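Local coordinates for protein aminopeptidase N (Francisella tularensis subsp. tularensis, PDB 5DLL) that probably releases N-terminal amino acids, preferably alanine, from peptides as a zinc-dependent M1-family aminopeptidase, and so takes part in breaking down intracellular peptides, at residues S24-D29 with E55-N60; N59-L64 with I94-P99; S782-F787 with A803-T808. One frame throughout, in Å; residues are numbered along the deposited sequence.

Contact 1 (S24-D29 with E55-N60)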
ATOM      1  N   SER A  24      10.130 -22.057 -20.180  1.00 39.94           N
ATOM      2  CA  SER A  24       9.428 -23.331 -20.268  1.00 39.36           C
ATOM      3  C   SER A  24       9.699 -23.976 -21.626  1.00 41.66           C
ATOM      4  O   SER A  24       9.664 -23.296 -22.648  1.00 39.27           O
ATOM      5  CB  SER A  24       7.928 -23.119 -20.087  1.00 38.08           C
ATOM      6  OG  SER A  24       7.243 -24.355 -20.066  1.00 41.74           O
ATOM      7  N   ASN A  25       9.982 -25.278 -21.634  1.00 44.43           N
ATOM      8  CA  ASN A  25      10.231 -25.994 -22.891  1.00 46.40           C
ATOM      9  C   ASN A  25       8.965 -26.223 -23.725  1.00 44.45           C
ATOM     10  O   ASN A  25       9.051 -26.481 -24.925  1.00 46.13           O
ATOM     11  CB  ASN A  25      10.993 -27.316 -22.654  1.00 47.76           C
ATOM     12  CG  ASN A  25      10.167 -28.371 -21.933  1.00 47.47           C
ATOM     13  OD1 ASN A  25       9.192 -28.066 -21.250  1.00 51.98           O
ATOM     14  ND2 ASN A  25      10.569 -29.629 -22.081  1.00 46.33           N
ATOM     15  N   TYR A  26       7.798 -26.120 -23.091  1.00 44.63           N
ATOM     16  CA  TYR A  26       6.514 -26.173 -23.797  1.00 49.19           C
ATOM     17  C   TYR A  26       5.638 -24.989 -23.394  1.00 51.02           C
ATOM     18  O   TYR A  26       5.746 -24.485 -22.271  1.00 48.31           O
ATOM     19  CB  TYR A  26       5.813 -27.515 -23.542  1.00 48.36           C
ATOM     20  CG  TYR A  26       6.423 -28.630 -24.364  1.00 51.90           C
ATOM     21  CD1 TYR A  26       5.962 -28.899 -25.650  1.00 49.99           C
ATOM     22  CD2 TYR A  26       7.486 -29.386 -23.879  1.00 48.00           C
ATOM     23  CE1 TYR A  26       6.530 -29.899 -26.423  1.00 49.58           C
ATOM     24  CE2 TYR A  26       8.061 -30.389 -24.647  1.00 48.60           C
ATOM     25  CZ  TYR A  26       7.580 -30.638 -25.919  1.00 46.23           C
ATOM     26  OH  TYR A  26       8.135 -31.629 -26.696  1.00 47.46           O
ATOM     27  N   LEU A  27       4.792 -24.542 -24.324  1.00 45.75           N
ATOM     28  CA  LEU A  27       3.939 -23.367 -24.123  1.00 46.78           C
ATOM     29  C   LEU A  27       2.475 -23.660 -24.428  1.00 48.44           C
ATOM     30  O   LEU A  27       2.158 -24.587 -25.168  1.00 48.33           O
ATOM     31  CB  LEU A  27       4.415 -22.207 -25.000  1.00 47.34           C
ATOM     32  CG  LEU A  27       5.683 -21.484 -24.535  1.00 51.76           C
ATOM     33  CD1 LEU A  27       6.243 -20.624 -25.661  1.00 53.89           C
ATOM     34  CD2 LEU A  27       5.417 -20.648 -23.287  1.00 46.67           C
ATOM     35  N   ILE A  28       1.592 -22.842 -23.858  1.00 50.98           N
ATOM     36  CA  ILE A  28       0.149 -23.015 -23.999  1.00 44.31           C
ATOM     37  C   ILE A  28      -0.437 -21.810 -24.721  1.00 44.82           C
ATOM     38  O   ILE A  28      -0.299 -20.673 -24.267  1.00 57.36           O
ATOM     39  CB  ILE A  28      -0.538 -23.197 -22.626  1.00 41.90           C
ATOM     40  CG1 ILE A  28       0.139 -24.341 -21.857  1.00 36.14           C
ATOM     41  CG2 ILE A  28      -2.039 -23.447 -22.803  1.00 38.01           C
ATOM     42  CD1 ILE A  28      -0.454 -24.640 -20.495  1.00 36.21           C
ATOM     43  N   ASP A  29      -1.077 -22.079 -25.854  1.00 45.65           N
ATOM     44  CA  ASP A  29      -1.717 -21.053 -26.662  1.00 43.98           C
ATOM     45  C   ASP A  29      -3.132 -20.783 -26.164  1.00 42.00           C
ATOM     46  O   ASP A  29      -3.530 -19.622 -26.019  1.00 45.51           O
ATOM     47  CB  ASP A  29      -1.752 -21.482 -28.135  1.00 50.19           C
ATOM     48  CG  ASP A  29      -0.379 -21.428 -28.804  1.00 59.26           C
ATOM     49  OD1 ASP A  29       0.568 -20.852 -28.216  1.00 63.38           O
ATOM     50  OD2 ASP A  29      -0.253 -21.953 -29.935  1.00 49.78           O
ATOM     51  N   GLU A  55      12.556 -21.577 -27.808  1.00 69.22           N
ATOM     52  CA  GLU A  55      13.596 -21.051 -26.919  1.00 64.20           C
ATOM     53  C   GLU A  55      14.147 -22.073 -25.908  1.00 65.63           C
ATOM     54  O   GLU A  55      15.130 -21.788 -25.216  1.00 59.44           O
ATOM     55  CB  GLU A  55      13.068 -19.817 -26.175  1.00 67.02           C
ATOM     56  CG  GLU A  55      12.739 -18.643 -27.088  1.00 73.94           C
ATOM     57  CD  GLU A  55      12.193 -17.434 -26.343  1.00 91.58           C
ATOM     58  OE1 GLU A  55      12.059 -17.493 -25.099  1.00 89.68           O
ATOM     59  OE2 GLU A  55      11.896 -16.416 -27.008  1.00 83.57           O
ATOM     60  N   ASN A  56      13.513 -23.243 -25.812  1.00 60.79           N
ATOM     61  CA  ASN A  56      13.999 -24.334 -24.958  1.00 57.10           C
ATOM     62  C   ASN A  56      13.550 -25.705 -25.481  1.00 53.85           C
ATOM     63  O   ASN A  56      12.401 -26.094 -25.285  1.00 48.32           O
ATOM     64  CB  ASN A  56      13.521 -24.122 -23.516  1.00 53.71           C
ATOM     65  CG  ASN A  56      13.965 -25.229 -22.574  1.00 50.24           C
ATOM     66  OD1 ASN A  56      14.714 -26.126 -22.951  1.00 57.37           O
ATOM     67  ND2 ASN A  56      13.506 -25.161 -21.335  1.00 50.09           N
ATOM     68  N   ARG A  57      14.461 -26.426 -26.139  1.00 57.18           N
ATOM     69  CA  ARG A  57      14.160 -27.743 -26.715  1.00 60.50           C
ATOM     70  C   ARG A  57      15.178 -28.811 -26.299  1.00 67.15           C
ATOM     71  O   ARG A  57      15.515 -29.695 -27.089  1.00 77.08           O
ATOM     72  CB  ARG A  57      14.119 -27.660 -28.248  1.00 57.76           C
ATOM     73  CG  ARG A  57      13.126 -26.663 -28.829  1.00 57.68           C
ATOM     74  CD  ARG A  57      11.680 -26.935 -28.430  1.00 57.97           C
ATOM     75  NE  ARG A  57      11.350 -28.358 -28.332  1.00 59.44           N
ATOM     76  CZ  ARG A  57      10.871 -28.970 -27.247  1.00 59.09           C
ATOM     77  NH1 ARG A  57      10.638 -28.307 -26.117  1.00 54.86           N
ATOM     78  NH2 ARG A  57      10.611 -30.272 -27.294  1.00 77.06           N
ATOM     79  N   GLU A  58      15.656 -28.742 -25.058  1.00 71.26           N
ATOM     80  CA  GLU A  58      16.676 -29.688 -24.580  1.00 78.36           C
ATOM     81  C   GLU A  58      16.120 -31.086 -24.264  1.00 67.03           C
ATOM     82  O   GLU A  58      16.882 -32.045 -24.160  1.00 71.38           O
ATOM     83  CB  GLU A  58      17.447 -29.110 -23.385  1.00 83.59           C
ATOM     84  CG  GLU A  58      16.658 -28.967 -22.090  1.00 91.93           C
ATOM     85  CD  GLU A  58      17.403 -28.166 -21.033  1.00 97.06           C
ATOM     86  OE1 GLU A  58      18.542 -27.723 -21.300  1.00 94.93           O
ATOM     87  OE2 GLU A  58      16.849 -27.977 -19.930  1.00 89.70           O
ATOM     88  N   ASN A  59      14.801 -31.189 -24.108  1.00 58.63           N
ATOM     89  CA  ASN A  59      14.114 -32.482 -24.027  1.00 58.85           C
ATOM     90  C   ASN A  59      12.634 -32.349 -24.386  1.00 51.49           C
ATOM     91  O   ASN A  59      12.120 -31.242 -24.501  1.00 55.66           O
ATOM     92  CB  ASN A  59      14.265 -33.101 -22.632  1.00 63.85           C
ATOM     93  CG  ASN A  59      13.461 -32.370 -21.571  1.00 63.92           C
ATOM     94  OD1 ASN A  59      12.230 -32.343 -21.613  1.00 65.33           O
ATOM     95  ND2 ASN A  59      14.155 -31.791 -20.604  1.00 65.88           N
ATOM     96  N   ASN A  60      11.954 -33.480 -24.541  1.00 49.30           N
ATOM     97  CA  ASN A  60      10.536 -33.492 -24.917  1.00 47.21           C
ATOM     98  C   ASN A  60       9.631 -34.038 -23.813  1.00 47.69           C
ATOM     99  O   ASN A  60       8.640 -34.721 -24.086  1.00 45.08           O
ATOM    100  CB  ASN A  60      10.349 -34.307 -26.196  1.00 48.01           C
ATOM    101  CG  ASN A  60      11.312 -33.894 -27.291  1.00 49.18           C
ATOM    102  OD1 ASN A  60      11.787 -32.753 -27.326  1.00 43.30           O
ATOM    103  ND2 ASN A  60      11.610 -34.823 -28.188  1.00 48.69           N
TER
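Two torsion choices bring Tyr26 and Arg57 together: the tyrosine CG lies beside its own backbone N (chi1 -77°), and the arginine chain bends at chi2 and chi3, so that the guanidinium doubles back over one face of the phenol ring. The result is an off-centre cation-pi contact in the N-terminal beta domain of the M1 aminopeptidase, where the loop between strands 42-52 and 62-65 folds over the start of strand 26-36. CZ of Arg57 lies 4.5 Å from the Tyr26 ring centroid. The two planes are 69° apart, far from a flat stack; NH1 stands above the ring toward its rim, while NH2 gives a weak, bent hydrogen bond to the tyrosine OH at 2.9 Å. NH1 also donates to the backbone O of Asn56 (2.9 Å), reaching it on a lone pair in the carbonyl plane, which should limit swinging of the guanidinium. Ala52 of strand 42-52 touches both side chains.

Asn25 makes the second link. Its ND2 donates to Asn59 O at 3.3 Å, approaching from above the carbonyl plane, and also to Thr61 O, at the end of the loop. CB of Asn25 packs 3.6 Å from ND2 of Asn56, an amide nitrogen that is itself bonded to Pro23 O. Toward the end of the loop Asn60 meets the phenol, CA near the plane of the ring at its edge and CB 3.5 Å from Tyr26 OH.

Contact 2 (N59-L64 with I94-P99)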
ATOM      1  N   ASN A  59      14.801 -31.189 -24.108  1.00 58.63           N
ATOM      2  CA  ASN A  59      14.114 -32.482 -24.027  1.00 58.85           C
ATOM      3  C   ASN A  59      12.634 -32.349 -24.386  1.00 51.49           C
ATOM      4  O   ASN A  59      12.120 -31.242 -24.501  1.00 55.66           O
ATOM      5  CB  ASN A  59      14.265 -33.101 -22.632  1.00 63.85           C
ATOM      6  CG  ASN A  59      13.461 -32.370 -21.571  1.00 63.92           C
ATOM      7  OD1 ASN A  59      12.230 -32.343 -21.613  1.00 65.33           O
ATOM      8  ND2 ASN A  59      14.155 -31.791 -20.604  1.00 65.88           N
ATOM      9  N   ASN A  60      11.954 -33.480 -24.541  1.00 49.30           N
ATOM     10  CA  ASN A  60      10.536 -33.492 -24.917  1.00 47.21           C
ATOM     11  C   ASN A  60       9.631 -34.038 -23.813  1.00 47.69           C
ATOM     12  O   ASN A  60       8.640 -34.721 -24.086  1.00 45.08           O
ATOM     13  CB  ASN A  60      10.349 -34.307 -26.196  1.00 48.01           C
ATOM     14  CG  ASN A  60      11.312 -33.894 -27.291  1.00 49.18           C
ATOM     15  OD1 ASN A  60      11.787 -32.753 -27.326  1.00 43.30           O
ATOM     16  ND2 ASN A  60      11.610 -34.823 -28.188  1.00 48.69           N
ATOM     17  N   THR A  61       9.976 -33.727 -22.567  1.00 46.19           N
ATOM     18  CA  THR A  61       9.174 -34.125 -21.426  1.00 46.12           C
ATOM     19  C   THR A  61       8.308 -32.950 -21.001  1.00 47.68           C
ATOM     20  O   THR A  61       8.808 -31.845 -20.811  1.00 52.47           O
ATOM     21  CB  THR A  61      10.054 -34.561 -20.238  1.00 49.82           C
ATOM     22  OG1 THR A  61      10.811 -35.726 -20.599  1.00 48.86           O
ATOM     23  CG2 THR A  61       9.198 -34.877 -19.012  1.00 46.40           C
ATOM     24  N   LEU A  62       7.010 -33.197 -20.865  1.00 47.02           N
ATOM     25  CA  LEU A  62       6.086 -32.213 -20.318  1.00 44.63           C
ATOM     26  C   LEU A  62       5.964 -32.424 -18.809  1.00 44.12           C
ATOM     27  O   LEU A  62       5.693 -33.535 -18.357  1.00 46.20           O
ATOM     28  CB  LEU A  62       4.714 -32.350 -20.982  1.00 44.70           C
ATOM     29  CG  LEU A  62       3.677 -31.256 -20.695  1.00 45.80           C
ATOM     30  CD1 LEU A  62       4.058 -29.943 -21.368  1.00 43.31           C
ATOM     31  CD2 LEU A  62       2.292 -31.706 -21.142  1.00 44.17           C
ATOM     32  N   VAL A  63       6.174 -31.360 -18.039  1.00 41.53           N
ATOM     33  CA  VAL A  63       6.051 -31.410 -16.583  1.00 45.42           C
ATOM     34  C   VAL A  63       4.963 -30.432 -16.131  1.00 45.48           C
ATOM     35  O   VAL A  63       5.230 -29.250 -15.920  1.00 45.84           O
ATOM     36  CB  VAL A  63       7.392 -31.073 -15.880  1.00 46.51           C
ATOM     37  CG1 VAL A  63       7.252 -31.187 -14.364  1.00 45.02           C
ATOM     38  CG2 VAL A  63       8.511 -31.974 -16.385  1.00 44.81           C
ATOM     39  N   LEU A  64       3.740 -30.933 -15.990  1.00 44.26           N
ATOM     40  CA  LEU A  64       2.624 -30.120 -15.507  1.00 43.95           C
ATOM     41  C   LEU A  64       2.584 -30.077 -13.981  1.00 39.97           C
ATOM     42  O   LEU A  64       2.841 -31.078 -13.323  1.00 48.75           O
ATOM     43  CB  LEU A  64       1.297 -30.670 -16.032  1.00 45.73           C
ATOM     44  CG  LEU A  64       1.115 -30.579 -17.547  1.00 47.77           C
ATOM     45  CD1 LEU A  64      -0.029 -31.470 -17.996  1.00 53.48           C
ATOM     46  CD2 LEU A  64       0.874 -29.143 -17.977  1.00 50.68           C
ATOM     47  N   ILE A  94       3.934 -35.913 -15.203  1.00 49.42           N
ATOM     48  CA  ILE A  94       5.036 -35.964 -16.163  1.00 50.67           C
ATOM     49  C   ILE A  94       4.700 -36.861 -17.356  1.00 48.32           C
ATOM     50  O   ILE A  94       4.198 -37.971 -17.189  1.00 54.26           O
ATOM     51  CB  ILE A  94       6.333 -36.451 -15.475  1.00 54.22           C
ATOM     52  CG1 ILE A  94       6.612 -35.581 -14.238  1.00 54.22           C
ATOM     53  CG2 ILE A  94       7.510 -36.436 -16.450  1.00 53.80           C
ATOM     54  CD1 ILE A  94       7.980 -35.765 -13.618  1.00 58.52           C
ATOM     55  N   ILE A  95       4.982 -36.361 -18.557  1.00 48.87           N
ATOM     56  CA  ILE A  95       4.771 -37.107 -19.797  1.00 46.19           C
ATOM     57  C   ILE A  95       6.000 -36.963 -20.688  1.00 47.41           C
ATOM     58  O   ILE A  95       6.387 -35.847 -21.032  1.00 51.69           O
ATOM     59  CB  ILE A  95       3.553 -36.585 -20.587  1.00 45.57           C
ATOM     60  CG1 ILE A  95       2.336 -36.419 -19.667  1.00 46.18           C
ATOM     61  CG2 ILE A  95       3.247 -37.520 -21.756  1.00 44.74           C
ATOM     62  CD1 ILE A  95       1.133 -35.794 -20.341  1.00 45.94           C
ATOM     63  N   ASN A  96       6.593 -38.089 -21.072  1.00 51.11           N
ATOM     64  CA  ASN A  96       7.761 -38.100 -21.948  1.00 56.08           C
ATOM     65  C   ASN A  96       7.405 -38.212 -23.432  1.00 59.25           C
ATOM     66  O   ASN A  96       6.310 -38.658 -23.793  1.00 50.30           O
ATOM     67  CB  ASN A  96       8.690 -39.246 -21.558  1.00 60.19           C
ATOM     68  CG  ASN A  96       9.253 -39.083 -20.161  1.00 60.16           C
ATOM     69  OD1 ASN A  96       9.813 -38.041 -19.823  1.00 60.75           O
ATOM     70  ND2 ASN A  96       9.108 -40.115 -19.343  1.00 59.49           N
ATOM     71  N   ASN A  97       8.344 -37.792 -24.279  1.00 61.29           N
ATOM     72  CA  ASN A  97       8.234 -37.921 -25.737  1.00 63.40           C
ATOM     73  C   ASN A  97       6.913 -37.409 -26.305  1.00 63.38           C
ATOM     74  O   ASN A  97       6.252 -38.102 -27.082  1.00 61.29           O
ATOM     75  CB  ASN A  97       8.458 -39.376 -26.152  1.00 63.13           C
ATOM     76  CG  ASN A  97       9.705 -39.966 -25.533  1.00 68.00           C
ATOM     77  OD1 ASN A  97       9.680 -41.070 -24.986  1.00 65.49           O
ATOM     78  ND2 ASN A  97      10.803 -39.222 -25.595  1.00 68.26           N
ATOM     79  N   VAL A  98       6.541 -36.195 -25.906  1.00 56.70           N
ATOM     80  CA  VAL A  98       5.342 -35.546 -26.427  1.00 51.69           C
ATOM     81  C   VAL A  98       5.661 -34.921 -27.786  1.00 53.10           C
ATOM     82  O   VAL A  98       6.827 -34.643 -28.071  1.00 57.05           O
ATOM     83  CB  VAL A  98       4.790 -34.466 -25.467  1.00 52.87           C
ATOM     84  CG1 VAL A  98       4.545 -35.050 -24.083  1.00 50.71           C
ATOM     85  CG2 VAL A  98       5.719 -33.259 -25.382  1.00 58.24           C
ATOM     86  N   PRO A  99       4.632 -34.700 -28.628  1.00 52.15           N
ATOM     87  CA  PRO A  99       4.843 -34.080 -29.946  1.00 54.64           C
ATOM     88  C   PRO A  99       5.140 -32.574 -29.916  1.00 61.85           C
ATOM     89  O   PRO A  99       5.027 -31.928 -28.868  1.00 56.06           O
ATOM     90  CB  PRO A  99       3.516 -34.333 -30.685  1.00 56.06           C
ATOM     91  CG  PRO A  99       2.745 -35.298 -29.848  1.00 55.03           C
ATOM     92  CD  PRO A  99       3.233 -35.126 -28.445  1.00 53.23           C
TER
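Leu62 and Ile95 form the hydrogen-bonded antiparallel pair that joins strand 62-65, outermost in a small three-stranded sheet of the N-terminal beta domain, to its central strand 92-95. Leu62 N donates to Ile95 O at 2.7 Å, and Ile95 N returns a bond to Leu62 O at 2.9 Å. Val63 and Ile94 follow as the non-hydrogen-bonded pair, their side chains on the face of the sheet away from Leu62 and Ile95.

Beyond the paired strands the backbones stay together through a different bond. Asn97 takes up a left-handed backbone conformation, and it is Val98 N that donates to Asn60 O, nearly straight at 168° and 3.1 Å. The methyls of Val98 come in beside this bond, and CG1 meets Leu62 CB at 4.1 Å.

Thr61 and Asn96 lie side by side where the strands give way to loop. With the hydroxyl beside the backbone N (chi1 -63°), Thr61 OG1 donates to Asn96 OD1 at 2.6 Å, in the plane of the amide. The same rotation puts the threonine methyl anti to the backbone N, where CG2 packs 3.4 Å from CG2 of Ile94 while staying close to the same OD1. Just ahead, Asn59 closes an Asx turn: its OD1 accepts from Thr61 N at 2.8 Å, on a lone pair, just before strand 62-65 begins.

Leu62 and Ile95 both rest on Leu104 of strand 101-110, with Phe102 also touching Leu62, while Tyr26 of strand 26-36 packs against Leu62 and Val98; on the far side of strand 92-95, Ile94 bonds through its backbone to Ala87 of the third strand, 87-88.

Contact 3 (S782-F787 with A803-T808)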
ATOM      1  N   SER A 782      -7.595  -2.228  16.767  1.00 48.25           N
ATOM      2  CA  SER A 782      -8.175  -0.987  17.258  1.00 46.25           C
ATOM      3  C   SER A 782      -7.737  -0.698  18.686  1.00 43.96           C
ATOM      4  O   SER A 782      -7.096   0.318  18.942  1.00 43.89           O
ATOM      5  CB  SER A 782      -9.702  -1.046  17.194  1.00 45.66           C
ATOM      6  OG  SER A 782     -10.137  -1.183  15.854  1.00 48.81           O
ATOM      7  N   LEU A 783      -8.078  -1.598  19.606  1.00 43.13           N
ATOM      8  CA  LEU A 783      -7.854  -1.355  21.028  1.00 43.27           C
ATOM      9  C   LEU A 783      -6.401  -1.576  21.440  1.00 45.51           C
ATOM     10  O   LEU A 783      -5.782  -0.688  22.030  1.00 44.04           O
ATOM     11  CB  LEU A 783      -8.769  -2.236  21.882  1.00 44.34           C
ATOM     12  CG  LEU A 783      -8.730  -1.928  23.385  1.00 45.33           C
ATOM     13  CD1 LEU A 783      -9.282  -0.537  23.665  1.00 46.42           C
ATOM     14  CD2 LEU A 783      -9.494  -2.980  24.173  1.00 47.26           C
ATOM     15  N   ILE A 784      -5.864  -2.758  21.137  1.00 44.75           N
ATOM     16  CA  ILE A 784      -4.525  -3.127  21.600  1.00 44.15           C
ATOM     17  C   ILE A 784      -3.444  -2.479  20.732  1.00 44.46           C
ATOM     18  O   ILE A 784      -2.509  -1.869  21.253  1.00 44.54           O
ATOM     19  CB  ILE A 784      -4.327  -4.659  21.642  1.00 47.99           C
ATOM     20  CG1 ILE A 784      -5.442  -5.342  22.458  1.00 48.44           C
ATOM     21  CG2 ILE A 784      -2.948  -5.007  22.202  1.00 53.26           C
ATOM     22  CD1 ILE A 784      -5.630  -4.813  23.867  1.00 44.68           C
ATOM     23  N   GLY A 785      -3.576  -2.609  19.413  1.00 43.92           N
ATOM     24  CA  GLY A 785      -2.662  -1.955  18.471  1.00 44.64           C
ATOM     25  C   GLY A 785      -2.743  -0.441  18.550  1.00 42.81           C
ATOM     26  O   GLY A 785      -1.748   0.252  18.343  1.00 42.61           O
ATOM     27  N   GLY A 786      -3.937   0.068  18.846  1.00 43.38           N
ATOM     28  CA  GLY A 786      -4.143   1.490  19.092  1.00 45.23           C
ATOM     29  C   GLY A 786      -3.472   1.985  20.360  1.00 47.49           C
ATOM     30  O   GLY A 786      -3.006   3.120  20.406  1.00 50.95           O
ATOM     31  N   PHE A 787      -3.424   1.146  21.393  1.00 47.66           N
ATOM     32  CA  PHE A 787      -2.730   1.504  22.629  1.00 47.25           C
ATOM     33  C   PHE A 787      -1.217   1.425  22.457  1.00 47.96           C
ATOM     34  O   PHE A 787      -0.483   2.227  23.031  1.00 51.91           O
ATOM     35  CB  PHE A 787      -3.165   0.622  23.799  1.00 49.58           C
ATOM     36  CG  PHE A 787      -2.492   0.985  25.093  1.00 52.39           C
ATOM     37  CD1 PHE A 787      -2.851   2.142  25.771  1.00 56.13           C
ATOM     38  CD2 PHE A 787      -1.479   0.192  25.614  1.00 52.39           C
ATOM     39  CE1 PHE A 787      -2.224   2.496  26.954  1.00 54.83           C
ATOM     40  CE2 PHE A 787      -0.850   0.539  26.798  1.00 53.02           C
ATOM     41  CZ  PHE A 787      -1.222   1.693  27.468  1.00 58.93           C
ATOM     42  N   ALA A 803       3.700  -4.444  30.564  1.00 44.75           N
ATOM     43  CA  ALA A 803       3.119  -5.571  31.294  1.00 46.85           C
ATOM     44  C   ALA A 803       1.713  -5.906  30.792  1.00 44.69           C
ATOM     45  O   ALA A 803       1.357  -7.076  30.661  1.00 48.43           O
ATOM     46  CB  ALA A 803       3.095  -5.280  32.788  1.00 48.82           C
ATOM     47  N   PHE A 804       0.918  -4.881  30.516  1.00 45.60           N
ATOM     48  CA  PHE A 804      -0.389  -5.080  29.896  1.00 48.83           C
ATOM     49  C   PHE A 804      -0.263  -5.717  28.510  1.00 45.85           C
ATOM     50  O   PHE A 804      -1.134  -6.491  28.102  1.00 52.07           O
ATOM     51  CB  PHE A 804      -1.156  -3.756  29.799  1.00 50.40           C
ATOM     52  CG  PHE A 804      -2.383  -3.830  28.933  1.00 52.51           C
ATOM     53  CD1 PHE A 804      -3.532  -4.463  29.385  1.00 56.00           C
ATOM     54  CD2 PHE A 804      -2.385  -3.274  27.656  1.00 51.82           C
ATOM     55  CE1 PHE A 804      -4.664  -4.539  28.587  1.00 59.75           C
ATOM     56  CE2 PHE A 804      -3.514  -3.344  26.854  1.00 52.91           C
ATOM     57  CZ  PHE A 804      -4.655  -3.977  27.319  1.00 54.06           C
ATOM     58  N   MET A 805       0.812  -5.395  27.794  1.00 41.05           N
ATOM     59  CA  MET A 805       1.045  -5.962  26.469  1.00 41.22           C
ATOM     60  C   MET A 805       1.438  -7.445  26.524  1.00 42.27           C
ATOM     61  O   MET A 805       0.972  -8.235  25.702  1.00 46.30           O
ATOM     62  CB  MET A 805       2.097  -5.149  25.708  1.00 44.38           C
ATOM     63  CG  MET A 805       2.150  -5.431  24.206  1.00 49.47           C
ATOM     64  SD  MET A 805       0.599  -5.170  23.304  1.00 46.17           S
ATOM     65  CE  MET A 805       0.468  -3.384  23.294  1.00 43.95           C
ATOM     66  N   ALA A 806       2.283  -7.828  27.483  1.00 42.39           N
ATOM     67  CA  ALA A 806       2.657  -9.243  27.669  1.00 41.67           C
ATOM     68  C   ALA A 806       1.442 -10.101  28.032  1.00 44.16           C
ATOM     69  O   ALA A 806       1.285 -11.215  27.520  1.00 47.68           O
ATOM     70  CB  ALA A 806       3.737  -9.386  28.735  1.00 40.06           C
ATOM     71  N   ASP A 807       0.593  -9.573  28.913  1.00 43.50           N
ATOM     72  CA  ASP A 807      -0.617 -10.264  29.345  1.00 45.27           C
ATOM     73  C   ASP A 807      -1.552 -10.510  28.172  1.00 45.01           C
ATOM     74  O   ASP A 807      -1.988 -11.633  27.942  1.00 47.62           O
ATOM     75  CB  ASP A 807      -1.356  -9.450  30.414  1.00 49.00           C
ATOM     76  CG  ASP A 807      -0.577  -9.333  31.716  1.00 53.63           C
ATOM     77  OD1 ASP A 807       0.396 -10.091  31.928  1.00 60.20           O
ATOM     78  OD2 ASP A 807      -0.951  -8.470  32.536  1.00 56.87           O
ATOM     79  N   THR A 808      -1.850  -9.453  27.428  1.00 46.34           N
ATOM     80  CA  THR A 808      -2.792  -9.553  26.318  1.00 51.47           C
ATOM     81  C   THR A 808      -2.300 -10.517  25.239  1.00 48.01           C
ATOM     82  O   THR A 808      -3.089 -11.277  24.684  1.00 49.65           O
ATOM     83  CB  THR A 808      -3.080  -8.172  25.704  1.00 51.45           C
ATOM     84  OG1 THR A 808      -1.855  -7.451  25.579  1.00 57.80           O
ATOM     85  CG2 THR A 808      -4.034  -7.379  26.590  1.00 50.28           C
TER
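Ile784 touches three residues across a contact between two helices of the C-terminal all-helical domain, 777-788 and 800-815, whose segments run roughly antiparallel at 145° with axes 11.5 Å apart. Such a wide spacing is bridged by large side chains. On the packed side, Ile784 CD1 meets the Phe804 ring obliquely, 3.7 Å from CZ, with CG2 of Thr808 4.1 Å away. That threonine methyl also lies over one face of the Phe804 ring, offset toward its rim. One turn on from Ile784, Phe787 receives the edge of Phe804 toward its face in an offset T-shaped pair, centroids 5.8 Å apart and planes at 88°. Leu760 of helix 759-767 touches both rings.

The outer parts of the two helices do not meet: Gly785, without a side chain, makes no contact with 803-808, and Ala803 and Asp807 lie exposed on their own helix. Ala806, though turned from Ile784 as well, is buried against helix 835-849.

Met805 adds a further apolar contact. Its chain bends at chi2 (57°) and chi3 and slides past Ile784 in the opposite direction, putting SD 3.7 Å from Ile784 CG2.

Overall arrangement
From the N terminus, strand 26-36 opens contact 1, which closes a loop when residues 55-60 come back past strand 42-52 to its start. Contact 2 begins on that same returning stretch, sharing Asn59 and Asn60, and closes at residues 94-99, so the two are chained end to end rather than nested. They also touch directly: Tyr26 of contact 1 lies against residues of contact 2, joining the small three-stranded sheet to the large mixed sheet of the N-terminal domain. Contact 3 follows much later and closes a short helical excursion in the C-terminal domain; its centre lies about 55 Å from that of contact 1, with no touch to either.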